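Local atomic coordinates of putative immunoglobulin-blocking virulence protein (Mycoplasma mycoides subsp. capri, PDB entry 7ADK), a protein that probably helps the mycoplasma evade host antibodies by blocking immunoglobulin, although its precise activity is not established. Residues Y351-S364 against T525-A537. Numbering follows the deposited sequence.
Sequences YRVFDYDEYYSRSS and TTWINTIDYNVSA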
ATOM      1  N   TYR A 351     -12.340  12.472  35.920  1.00 68.27           N
ATOM      2  CA  TYR A 351     -11.146  11.664  35.622  1.00 68.27           C
ATOM      3  C   TYR A 351     -10.085  12.474  34.896  1.00 68.27           C
ATOM      4  O   TYR A 351      -8.908  12.356  35.218  1.00 68.27           O
ATOM      5  CB  TYR A 351     -11.454  10.377  34.854  1.00 68.27           C
ATOM      6  CG  TYR A 351     -11.976   9.254  35.722  1.00 68.27           C
ATOM      7  CD1 TYR A 351     -11.184   8.730  36.758  1.00 68.27           C
ATOM      8  CD2 TYR A 351     -13.235   8.699  35.477  1.00 68.27           C
ATOM      9  CE1 TYR A 351     -11.669   7.701  37.576  1.00 68.27           C
ATOM     10  CE2 TYR A 351     -13.738   7.684  36.298  1.00 68.27           C
ATOM     11  CZ  TYR A 351     -12.961   7.199  37.359  1.00 68.27           C
ATOM     12  OH  TYR A 351     -13.472   6.251  38.173  1.00 68.27           O
ATOM     13  N   ARG A 352     -10.469  13.335  33.958  1.00 65.80           N
ATOM     14  CA  ARG A 352      -9.512  14.170  33.222  1.00 65.80           C
ATOM     15  C   ARG A 352      -8.820  15.177  34.136  1.00 65.80           C
ATOM     16  O   ARG A 352      -9.468  15.850  34.931  1.00 65.80           O
ATOM     17  CB  ARG A 352     -10.197  14.871  32.048  1.00 65.80           C
ATOM     18  CG  ARG A 352     -10.771  13.834  31.098  1.00 65.80           C
ATOM     19  CD  ARG A 352     -11.352  14.444  29.836  1.00 65.80           C
ATOM     20  NE  ARG A 352     -10.316  14.769  28.858  1.00 65.80           N
ATOM     21  CZ  ARG A 352     -10.404  14.588  27.558  1.00 65.80           C
ATOM     22  NH1 ARG A 352     -11.522  14.341  26.945  1.00 65.80           N
ATOM     23  NH2 ARG A 352      -9.332  14.623  26.849  1.00 65.80           N
ATOM     24  N   VAL A 353      -7.511  15.342  33.984  1.00 67.58           N
ATOM     25  CA  VAL A 353      -6.843  16.597  34.340  1.00 67.58           C
ATOM     26  C   VAL A 353      -7.077  17.579  33.190  1.00 67.58           C
ATOM     27  O   VAL A 353      -7.218  17.152  32.046  1.00 67.58           O
ATOM     28  CB  VAL A 353      -5.370  16.362  34.709  1.00 67.58           C
ATOM     29  CG1 VAL A 353      -4.479  16.025  33.537  1.00 67.58           C
ATOM     30  CG2 VAL A 353      -4.783  17.573  35.416  1.00 67.58           C
ATOM     31  N   PHE A 354      -7.221  18.871  33.482  1.00 69.59           N
ATOM     32  CA  PHE A 354      -7.866  19.822  32.566  1.00 69.59           C
ATOM     33  C   PHE A 354      -9.326  19.427  32.255  1.00 69.59           C
ATOM     34  O   PHE A 354      -9.756  19.317  31.112  1.00 69.59           O
ATOM     35  CB  PHE A 354      -7.000  20.127  31.335  1.00 69.59           C
ATOM     36  CG  PHE A 354      -5.549  20.420  31.643  1.00 69.59           C
ATOM     37  CD1 PHE A 354      -5.207  21.427  32.563  1.00 69.59           C
ATOM     38  CD2 PHE A 354      -4.531  19.698  31.000  1.00 69.59           C
ATOM     39  CE1 PHE A 354      -3.864  21.731  32.823  1.00 69.59           C
ATOM     40  CE2 PHE A 354      -3.184  19.999  31.256  1.00 69.59           C
ATOM     41  CZ  PHE A 354      -2.852  21.023  32.159  1.00 69.59           C
ATOM     42  N   ASP A 355     -10.092  19.181  33.317  1.00 72.84           N
ATOM     43  CA  ASP A 355     -11.502  18.781  33.312  1.00 72.84           C
ATOM     44  C   ASP A 355     -12.452  19.823  32.699  1.00 72.84           C
ATOM     45  O   ASP A 355     -12.141  21.014  32.640  1.00 72.84           O
ATOM     46  CB  ASP A 355     -11.945  18.517  34.756  1.00 72.84           C
ATOM     47  CG  ASP A 355     -11.858  19.763  35.640  1.00 72.84           C
ATOM     48  OD1 ASP A 355     -10.738  20.235  35.917  1.00 72.84           O
ATOM     49  OD2 ASP A 355     -12.906  20.274  36.073  1.00 72.84           O
ATOM     50  N   TYR A 356     -13.638  19.378  32.271  1.00 69.93           N
ATOM     51  CA  TYR A 356     -14.719  20.221  31.755  1.00 69.93           C
ATOM     52  C   TYR A 356     -16.105  19.624  32.042  1.00 69.93           C
ATOM     53  O   TYR A 356     -16.245  18.420  32.210  1.00 69.93           O
ATOM     54  CB  TYR A 356     -14.491  20.523  30.268  1.00 69.93           C
ATOM     55  CG  TYR A 356     -14.361  19.351  29.315  1.00 69.93           C
ATOM     56  CD1 TYR A 356     -15.501  18.809  28.704  1.00 69.93           C
ATOM     57  CD2 TYR A 356     -13.091  18.853  28.979  1.00 69.93           C
ATOM     58  CE1 TYR A 356     -15.376  17.792  27.751  1.00 69.93           C
ATOM     59  CE2 TYR A 356     -12.957  17.841  28.017  1.00 69.93           C
ATOM     60  CZ  TYR A 356     -14.102  17.315  27.390  1.00 69.93           C
ATOM     61  OH  TYR A 356     -13.982  16.375  26.426  1.00 69.93           O
ATOM     62  N   ASP A 357     -17.139  20.464  32.138  1.00 76.63           N
ATOM     63  CA  ASP A 357     -18.459  20.060  32.648  1.00 76.63           C
ATOM     64  C   ASP A 357     -19.362  19.356  31.623  1.00 76.63           C
ATOM     65  O   ASP A 357     -20.371  18.756  31.982  1.00 76.63           O
ATOM     66  CB  ASP A 357     -19.156  21.301  33.213  1.00 76.63           C
ATOM     67  CG  ASP A 357     -20.272  21.005  34.206  1.00 76.63           C
ATOM     68  OD1 ASP A 357     -21.147  21.872  34.399  1.00 76.63           O
ATOM     69  OD2 ASP A 357     -20.282  19.923  34.829  1.00 76.63           O
ATOM     70  N   GLU A 358     -19.046  19.469  30.338  1.00 73.96           N
ATOM     71  CA  GLU A 358     -19.745  18.816  29.223  1.00 73.96           C
ATOM     72  C   GLU A 358     -19.453  17.308  29.143  1.00 73.96           C
ATOM     73  O   GLU A 358     -18.562  16.793  29.804  1.00 73.96           O
ATOM     74  CB  GLU A 358     -19.339  19.469  27.889  1.00 73.96           C
ATOM     75  CG  GLU A 358     -19.633  20.970  27.789  1.00 73.96           C
ATOM     76  CD  GLU A 358     -18.517  21.722  27.068  1.00 73.96           C
ATOM     77  OE1 GLU A 358     -18.225  21.434  25.896  1.00 73.96           O
ATOM     78  OE2 GLU A 358     -17.908  22.598  27.690  1.00 73.96           O
ATOM     79  N   TYR A 359     -20.221  16.588  28.316  1.00 67.38           N
ATOM     80  CA  TYR A 359     -19.960  15.187  27.975  1.00 67.38           C
ATOM     81  C   TYR A 359     -19.267  14.975  26.620  1.00 67.38           C
ATOM     82  O   TYR A 359     -18.850  13.858  26.334  1.00 67.38           O
ATOM     83  CB  TYR A 359     -21.251  14.368  28.082  1.00 67.38           C
ATOM     84  CG  TYR A 359     -22.313  14.613  27.034  1.00 67.38           C
ATOM     85  CD1 TYR A 359     -22.203  14.023  25.761  1.00 67.38           C
ATOM     86  CD2 TYR A 359     -23.447  15.379  27.354  1.00 67.38           C
ATOM     87  CE1 TYR A 359     -23.221  14.210  24.807  1.00 67.38           C
ATOM     88  CE2 TYR A 359     -24.471  15.558  26.408  1.00 67.38           C
ATOM     89  CZ  TYR A 359     -24.361  14.974  25.133  1.00 67.38           C
ATOM     90  OH  TYR A 359     -25.370  15.149  24.263  1.00 67.38           O
ATOM     91  N   TYR A 360     -19.128  15.996  25.776  1.00 63.13           N
ATOM     92  CA  TYR A 360     -18.586  15.847  24.427  1.00 63.13           C
ATOM     93  C   TYR A 360     -17.111  15.431  24.417  1.00 63.13           C
ATOM     94  O   TYR A 360     -16.318  15.859  25.258  1.00 63.13           O
ATOM     95  CB  TYR A 360     -18.774  17.150  23.646  1.00 63.13           C
ATOM     96  CG  TYR A 360     -20.168  17.725  23.767  1.00 63.13           C
ATOM     97  CD1 TYR A 360     -21.282  16.984  23.334  1.00 63.13           C
ATOM     98  CD2 TYR A 360     -20.355  18.976  24.380  1.00 63.13           C
ATOM     99  CE1 TYR A 360     -22.574  17.492  23.523  1.00 63.13           C
ATOM    100  CE2 TYR A 360     -21.648  19.479  24.584  1.00 63.13           C
ATOM    101  CZ  TYR A 360     -22.762  18.733  24.158  1.00 63.13           C
ATOM    102  OH  TYR A 360     -24.013  19.200  24.344  1.00 63.13           O
ATOM    103  N   SER A 361     -16.714  14.636  23.428  1.00 61.09           N
ATOM    104  CA  SER A 361     -15.310  14.386  23.098  1.00 61.09           C
ATOM    105  C   SER A 361     -14.654  15.620  22.484  1.00 61.09           C
ATOM    106  O   SER A 361     -15.322  16.452  21.868  1.00 61.09           O
ATOM    107  CB  SER A 361     -15.203  13.199  22.148  1.00 61.09           C
ATOM    108  OG  SER A 361     -15.866  13.459  20.943  1.00 61.09           O
ATOM    109  N   ARG A 362     -13.337  15.772  22.629  1.00 58.30           N
ATOM    110  CA  ARG A 362     -12.615  16.895  22.025  1.00 58.30           C
ATOM    111  C   ARG A 362     -12.414  16.704  20.524  1.00 58.30           C
ATOM    112  O   ARG A 362     -12.183  15.593  20.059  1.00 58.30           O
ATOM    113  CB  ARG A 362     -11.276  17.107  22.727  1.00 58.30           C
ATOM    114  CG  ARG A 362     -11.434  17.378  24.226  1.00 58.30           C
ATOM    115  CD  ARG A 362     -10.124  17.838  24.839  1.00 58.30           C
ATOM    116  NE  ARG A 362      -9.022  16.914  24.559  1.00 58.30           N
ATOM    117  CZ  ARG A 362      -7.776  17.233  24.309  1.00 58.30           C
ATOM    118  NH1 ARG A 362      -6.902  16.312  24.136  1.00 58.30           N
ATOM    119  NH2 ARG A 362      -7.350  18.448  24.200  1.00 58.30           N
ATOM    120  N   SER A 363     -12.483  17.800  19.775  1.00 56.92           N
ATOM    121  CA  SER A 363     -12.199  17.846  18.333  1.00 56.92           C
ATOM    122  C   SER A 363     -10.741  17.520  18.032  1.00 56.92           C
ATOM    123  O   SER A 363      -9.878  17.785  18.857  1.00 56.92           O
ATOM    124  CB  SER A 363     -12.535  19.239  17.802  1.00 56.92           C
ATOM    125  OG  SER A 363     -12.126  19.419  16.467  1.00 56.92           O
ATOM    126  N   SER A 364     -10.431  17.048  16.828  1.00 54.63           N
ATOM    127  CA  SER A 364      -9.060  16.827  16.356  1.00 54.63           C
ATOM    128  C   SER A 364      -8.161  18.069  16.456  1.00 54.63           C
ATOM    129  O   SER A 364      -6.990  17.938  16.796  1.00 54.63           O
ATOM    130  CB  SER A 364      -9.120  16.331  14.914  1.00 54.63           C
ATOM    131  OG  SER A 364      -7.846  16.234  14.328  1.00 54.63           O
ATOM    132  N   THR A 525      -1.472   3.276  36.071  1.00 62.83           N
ATOM    133  CA  THR A 525      -2.228   4.333  35.387  1.00 62.83           C
ATOM    134  C   THR A 525      -3.683   4.267  35.820  1.00 62.83           C
ATOM    135  O   THR A 525      -4.307   3.225  35.670  1.00 62.83           O
ATOM    136  CB  THR A 525      -2.131   4.178  33.868  1.00 62.83           C
ATOM    137  OG1 THR A 525      -0.810   4.417  33.463  1.00 62.83           O
ATOM    138  CG2 THR A 525      -3.009   5.152  33.098  1.00 62.83           C
ATOM    139  N   THR A 526      -4.233   5.365  36.344  1.00 62.67           N
ATOM    140  CA  THR A 526      -5.595   5.389  36.907  1.00 62.67           C
ATOM    141  C   THR A 526      -6.701   5.406  35.844  1.00 62.67           C
ATOM    142  O   THR A 526      -7.754   4.822  36.074  1.00 62.67           O
ATOM    143  CB  THR A 526      -5.735   6.600  37.836  1.00 62.67           C
ATOM    144  OG1 THR A 526      -4.943   6.433  38.976  1.00 62.67           O
ATOM    145  CG2 THR A 526      -7.145   6.904  38.326  1.00 62.67           C
ATOM    146  N   TRP A 527      -6.482   6.071  34.699  1.00 60.02           N
ATOM    147  CA  TRP A 527      -7.463   6.190  33.608  1.00 60.02           C
ATOM    148  C   TRP A 527      -6.767   6.432  32.265  1.00 60.02           C
ATOM    149  O   TRP A 527      -6.011   7.390  32.120  1.00 60.02           O
ATOM    150  CB  TRP A 527      -8.479   7.306  33.945  1.00 60.02           C
ATOM    151  CG  TRP A 527      -9.650   7.491  33.023  1.00 60.02           C
ATOM    152  CD1 TRP A 527     -10.794   6.771  33.057  1.00 60.02           C
ATOM    153  CD2 TRP A 527      -9.849   8.484  31.972  1.00 60.02           C
ATOM    154  NE1 TRP A 527     -11.680   7.247  32.110  1.00 60.02           N
ATOM    155  CE2 TRP A 527     -11.149   8.307  31.420  1.00 60.02           C
ATOM    156  CE3 TRP A 527      -9.078   9.540  31.443  1.00 60.02           C
ATOM    157  CZ2 TRP A 527     -11.658   9.124  30.407  1.00 60.02           C
ATOM    158  CZ3 TRP A 527      -9.586  10.372  30.434  1.00 60.02           C
ATOM    159  CH2 TRP A 527     -10.873  10.176  29.918  1.00 60.02           C
ATOM    160  N   ILE A 528      -6.989   5.558  31.283  1.00 58.78           N
ATOM    161  CA  ILE A 528      -6.471   5.718  29.920  1.00 58.78           C
ATOM    162  C   ILE A 528      -7.581   6.365  29.093  1.00 58.78           C
ATOM    163  O   ILE A 528      -8.727   5.919  29.135  1.00 58.78           O
ATOM    164  CB  ILE A 528      -6.003   4.384  29.278  1.00 58.78           C
ATOM    165  CG1 ILE A 528      -5.086   3.532  30.172  1.00 58.78           C
ATOM    166  CG2 ILE A 528      -5.251   4.668  27.968  1.00 58.78           C
ATOM    167  CD1 ILE A 528      -5.808   2.562  31.087  1.00 58.78           C
ATOM    168  N   ASN A 529      -7.269   7.429  28.363  1.00 59.63           N
ATOM    169  CA  ASN A 529      -8.249   8.217  27.636  1.00 59.63           C
ATOM    170  C   ASN A 529      -8.855   7.422  26.476  1.00 59.63           C
ATOM    171  O   ASN A 529      -8.168   6.981  25.552  1.00 59.63           O
ATOM    172  CB  ASN A 529      -7.632   9.533  27.162  1.00 59.63           C
ATOM    173  CG  ASN A 529      -8.643  10.491  26.579  1.00 59.63           C
ATOM    174  OD1 ASN A 529      -9.839  10.382  26.791  1.00 59.63           O
ATOM    175  ND2 ASN A 529      -8.189  11.447  25.823  1.00 59.63           N
ATOM    176  N   THR A 530     -10.170   7.268  26.568  1.00 58.87           N
ATOM    177  CA  THR A 530     -11.047   6.442  25.726  1.00 58.87           C
ATOM    178  C   THR A 530     -12.156   7.261  25.056  1.00 58.87           C
ATOM    179  O   THR A 530     -12.806   6.820  24.107  1.00 58.87           O
ATOM    180  CB  THR A 530     -11.627   5.357  26.638  1.00 58.87           C
ATOM    181  OG1 THR A 530     -12.301   4.379  25.883  1.00 58.87           O
ATOM    182  CG2 THR A 530     -12.576   5.924  27.702  1.00 58.87           C
ATOM    183  N   ILE A 531     -12.351   8.476  25.559  1.00 58.71           N
ATOM    184  CA  ILE A 531     -13.061   9.588  24.919  1.00 58.71           C
ATOM    185  C   ILE A 531     -12.101  10.169  23.858  1.00 58.71           C
ATOM    186  O   ILE A 531     -11.051   9.588  23.621  1.00 58.71           O
ATOM    187  CB  ILE A 531     -13.507  10.559  26.044  1.00 58.71           C
ATOM    188  CG1 ILE A 531     -14.475   9.827  27.000  1.00 58.71           C
ATOM    189  CG2 ILE A 531     -14.182  11.841  25.552  1.00 58.71           C
ATOM    190  CD1 ILE A 531     -14.755  10.531  28.315  1.00 58.71           C
ATOM    191  N   ASP A 532     -12.403  11.266  23.172  1.00 57.50           N
ATOM    192  CA  ASP A 532     -11.538  11.800  22.111  1.00 57.50           C
ATOM    193  C   ASP A 532     -11.359  10.806  20.944  1.00 57.50           C
ATOM    194  O   ASP A 532     -10.305  10.691  20.325  1.00 57.50           O
ATOM    195  CB  ASP A 532     -10.222  12.382  22.669  1.00 57.50           C
ATOM    196  CG  ASP A 532     -10.338  13.501  23.706  1.00 57.50           C
ATOM    197  OD1 ASP A 532     -11.451  13.917  24.098  1.00 57.50           O
ATOM    198  OD2 ASP A 532      -9.271  13.950  24.182  1.00 57.50           O
ATOM    199  N   TYR A 533     -12.420  10.053  20.656  1.00 57.85           N
ATOM    200  CA  TYR A 533     -12.554   9.112  19.550  1.00 57.85           C
ATOM    201  C   TYR A 533     -13.169   9.800  18.327  1.00 57.85           C
ATOM    202  O   TYR A 533     -14.352  10.150  18.325  1.00 57.85           O
ATOM    203  CB  TYR A 533     -13.413   7.947  20.027  1.00 57.85           C
ATOM    204  CG  TYR A 533     -13.811   6.957  18.962  1.00 57.85           C
ATOM    205  CD1 TYR A 533     -12.935   5.927  18.593  1.00 57.85           C
ATOM    206  CD2 TYR A 533     -15.087   7.035  18.383  1.00 57.85           C
ATOM    207  CE1 TYR A 533     -13.360   4.936  17.694  1.00 57.85           C
ATOM    208  CE2 TYR A 533     -15.514   6.044  17.489  1.00 57.85           C
ATOM    209  CZ  TYR A 533     -14.662   4.976  17.162  1.00 57.85           C
ATOM    210  OH  TYR A 533     -15.081   3.994  16.331  1.00 57.85           O
ATOM    211  N   ASN A 534     -12.363  10.001  17.284  1.00 55.65           N
ATOM    212  CA  ASN A 534     -12.658  10.896  16.168  1.00 55.65           C
ATOM    213  C   ASN A 534     -12.531  10.190  14.806  1.00 55.65           C
ATOM    214  O   ASN A 534     -11.959  10.741  13.867  1.00 55.65           O
ATOM    215  CB  ASN A 534     -11.811  12.175  16.312  1.00 55.65           C
ATOM    216  CG  ASN A 534     -12.223  13.088  17.446  1.00 55.65           C
ATOM    217  OD1 ASN A 534     -13.339  13.122  17.899  1.00 55.65           O
ATOM    218  ND2 ASN A 534     -11.343  13.886  17.921  1.00 55.65           N
ATOM    219  N   VAL A 535     -13.072   8.973  14.671  1.00 59.62           N
ATOM    220  CA  VAL A 535     -13.063   8.213  13.407  1.00 59.62           C
ATOM    221  C   VAL A 535     -14.444   8.219  12.746  1.00 59.62           C
ATOM    222  O   VAL A 535     -15.449   7.847  13.344  1.00 59.62           O
ATOM    223  CB  VAL A 535     -12.464   6.797  13.559  1.00 59.62           C
ATOM    224  CG1 VAL A 535     -11.162   6.817  14.355  1.00 59.62           C
ATOM    225  CG2 VAL A 535     -13.379   5.795  14.225  1.00 59.62           C
ATOM    226  N   SER A 536     -14.507   8.668  11.492  1.00 69.67           N
ATOM    227  CA  SER A 536     -15.706   8.581  10.647  1.00 69.67           C
ATOM    228  C   SER A 536     -15.367   8.552   9.158  1.00 69.67           C
ATOM    229  O   SER A 536     -14.365   9.114   8.718  1.00 69.67           O
ATOM    230  CB  SER A 536     -16.699   9.713  10.935  1.00 69.67           C
ATOM    231  OG  SER A 536     -16.341  10.932  10.335  1.00 69.67           O
ATOM    232  N   ALA A 537     -16.253   7.954   8.367  1.00 72.75           N
ATOM    233  CA  ALA A 537     -16.158   7.897   6.909  1.00 72.75           C
ATOM    234  C   ALA A 537     -16.336   9.268   6.223  1.00 72.75           C
ATOM    235  O   ALA A 537     -16.002   9.433   5.052  1.00 72.75           O
ATOM    236  CB  ALA A 537     -17.209   6.901   6.431  1.00 72.75           C
TER
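Asp-532 is the hub where 525-537 meets 351-364, its carboxylate wedged between two arginines. Arg-352 comes from the opposite direction and grips it end-on, both bonds nearly straight. Arg-352 NH1 meets Asp-532 OD1 at 2.9 Å. Arg-352 NH2 meets Asp-532 OD2 at 2.8 Å. The two planes are turned 39° apart, although the carboxylate lies at the guanidinium edge. Arg-362 adds a second salt bridge, its NE reaching Asp-532 OD2 at 3.0 Å from above the carboxylate plane, while its backbone N donates to OD1 of the same carboxylate. Arg-362 N and Arg-352 NH1 reach Asp-532 OD1 from opposite faces, which should limit rocking of the group.

Asn-529 ND2 also donates to Asp-532 OD2, and Tyr-505 OH, from strand 502-506, hydrogen-bonds both that oxygen and Arg-362 NH1. Buried and surrounded by so many donors, Asp-532 is probably held as the anion. The far end of Arg-362 is tied by NH2 to Thr-371 O. A separate polar link follows: Asn-534 ND2 gives an in-plane bond of 2.9 Å to Arg-362 O.

The apolar part begins with Tyr-351, whose ring forms an offset stack on the five-membered ring of Trp-527, centroids 4.6 Å apart and planes only 4° from parallel. Tyr-351 CB sits over the same indole face, a CH-pi contact. With chi1 at -174°, Trp-527 swings its indole away from its own backbone N, which lays the six-membered ring against Arg-352, whose CG touches Trp-527 CZ3 at 3.7 Å. Trp-527 NE1 is engaged by Asp-347 of helix 339-351. Farther along, Ile-531 CG2 packs against CA and CB of Ser-361.

Together these contacts join two irregular loops, the link between helices 339-351 and 364-369 and the connection between strands 516-517 and 547-548, through a buried Arg-Asp-Arg salt-bridge network flanked by an aromatic stack.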